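Local coordinates for protein AggB (Escherichia coli, PDB 4PHX) that forms the minor subunit of aggregative adherence fimbriae type I, has an Ig-like beta-sandwich fold completed by donor-strand complementation, and probably takes part in cell adhesion, at residues B[95-98]-B[99-103]. Numbering follows the deposited sequence.
Sequences IMSD and GNQYS
Ser97 sets its hydroxyl against the carbonyl of Gly99 and the amide end of Gln101, and this one oxygen ties the turn together. It gives its proton to the Gly99 carbonyl, with Ser97 OG 2.7 Å from Gly99 O. The approach is almost in line with the carbonyl bond, at a C=O...donor angle of 166°. The same oxygen accepts a second bond from the side-chain amide, with Gln101 NE2 2.8 Å from Ser97 OG. That bond is bent, and the hydroxyl lies 20° out of the amide plane. Two bonds therefore grip the buried hydroxyl, one given and one received. It reaches forward over the turn because OG stands anti to the backbone N, chi1 180°. Gln101 leaves its backbone with CG between N and the carbonyl carbon, then runs out extended to bring NE2 back to Ser97. NE2 has a second acceptor, the carbonyl of Lys63, which helps fix the rotation of the amide. A weak backbone bond adds to this, with Gly99 N 3.3 Å from Ser97 O. Gly99 N also bonds Asp17 OD1. Asp98 turns away from the turn, and its OD2 bonds His49 ND1. The turn closes the end of strand 90-97, which lies between strands 20-27 and 61-67 in one sheet of the sandwich. Beyond it the chain enters the short strand 101-102, which pairs antiparallel with strand 14-15.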
loop_
_atom_site.group_PDB
_atom_site.type_symbol
_atom_site.label_atom_id
_atom_site.label_comp_id
_atom_site.label_asym_id
_atom_site.label_seq_id
_atom_site.Cartn_x
_atom_site.Cartn_y
_atom_site.Cartn_z
ATOM N N ILE B 95 11.755 -16.916 11.584
ATOM C CA ILE B 95 11.036 -17.642 10.554
ATOM C C ILE B 95 9.746 -16.883 10.289
ATOM O O ILE B 95 8.936 -16.650 11.192
ATOM C CB ILE B 95 10.775 -19.101 10.949
ATOM C CG1 ILE B 95 12.112 -19.853 11.002
ATOM C CG2 ILE B 95 9.828 -19.776 9.945
ATOM C CD1 ILE B 95 12.038 -21.241 11.646
ATOM N N MET B 96 9.574 -16.470 9.043
ATOM C CA MET B 96 8.498 -15.551 8.719
ATOM C C MET B 96 7.541 -16.092 7.665
ATOM O O MET B 96 7.936 -16.851 6.776
ATOM C CB MET B 96 9.059 -14.196 8.266
ATOM C CG MET B 96 9.809 -13.431 9.331
ATOM S SD MET B 96 10.769 -12.060 8.660
ATOM C CE MET B 96 11.841 -12.861 7.506
ATOM N N SER B 97 6.282 -15.686 7.778
ATOM C CA SER B 97 5.308 -15.919 6.723
ATOM C C SER B 97 5.803 -15.373 5.386
ATOM O O SER B 97 6.191 -14.207 5.284
ATOM C CB SER B 97 3.979 -15.260 7.060
ATOM O OG SER B 97 3.077 -15.502 6.019
ATOM N N ASP B 98 5.800 -16.226 4.367
ATOM C CA ASP B 98 6.263 -15.817 3.050
ATOM C C ASP B 98 5.080 -15.345 2.212
ATOM O O ASP B 98 4.528 -16.105 1.434
ATOM C CB ASP B 98 6.998 -16.965 2.352
ATOM C CG ASP B 98 7.549 -16.562 0.993
ATOM O OD1 ASP B 98 7.513 -15.356 0.656
ATOM O OD2 ASP B 98 8.031 -17.452 0.267
ATOM N N GLY B 99 4.705 -14.089 2.388
ATOM C CA GLY B 99 3.511 -13.545 1.777
ATOM C C GLY B 99 2.290 -13.645 2.677
ATOM O O GLY B 99 2.340 -14.243 3.768
ATOM N N ASN B 100 1.192 -13.040 2.218
ATOM C CA ASN B 100 -0.091 -13.137 2.901
ATOM C C ASN B 100 -0.700 -14.483 2.579
ATOM O O ASN B 100 -0.646 -14.930 1.432
ATOM C CB ASN B 100 -1.043 -12.033 2.434
ATOM C CG ASN B 100 -0.529 -10.647 2.738
ATOM O OD1 ASN B 100 -0.022 -10.386 3.828
ATOM N ND2 ASN B 100 -0.651 -9.744 1.769
ATOM N N GLN B 101 -1.293 -15.126 3.578
ATOM C CA GLN B 101 -1.807 -16.475 3.389
ATOM C C GLN B 101 -2.689 -16.886 4.549
ATOM O O GLN B 101 -2.690 -16.268 5.601
ATOM C CB GLN B 101 -0.655 -17.485 3.226
ATOM C CG GLN B 101 0.147 -17.793 4.504
ATOM C CD GLN B 101 1.495 -18.499 4.230
ATOM O OE1 GLN B 101 1.575 -19.430 3.420
ATOM N NE2 GLN B 101 2.560 -18.052 4.917
ATOM N N TYR B 102 -3.428 -17.958 4.339
ATOM C CA TYR B 102 -4.277 -18.532 5.360
ATOM C C TYR B 102 -3.547 -19.681 6.052
ATOM O O TYR B 102 -2.717 -20.357 5.452
ATOM C CB TYR B 102 -5.561 -19.051 4.706
ATOM C CG TYR B 102 -6.269 -20.141 5.475
ATOM C CD1 TYR B 102 -7.095 -19.835 6.541
ATOM C CD2 TYR B 102 -6.120 -21.472 5.124
ATOM C CE1 TYR B 102 -7.754 -20.819 7.237
ATOM C CE2 TYR B 102 -6.776 -22.470 5.814
ATOM C CZ TYR B 102 -7.593 -22.134 6.873
ATOM O OH TYR B 102 -8.259 -23.118 7.564
ATOM N N SER B 103 -3.890 -19.921 7.306
ATOM C CA SER B 103 -3.262 -20.995 8.053
ATOM C C SER B 103 -4.266 -22.051 8.473
ATOM O O SER B 103 -5.094 -21.834 9.359
ATOM C CB SER B 103 -2.550 -20.438 9.293
ATOM O OG SER B 103 -3.496 -19.943 10.231
#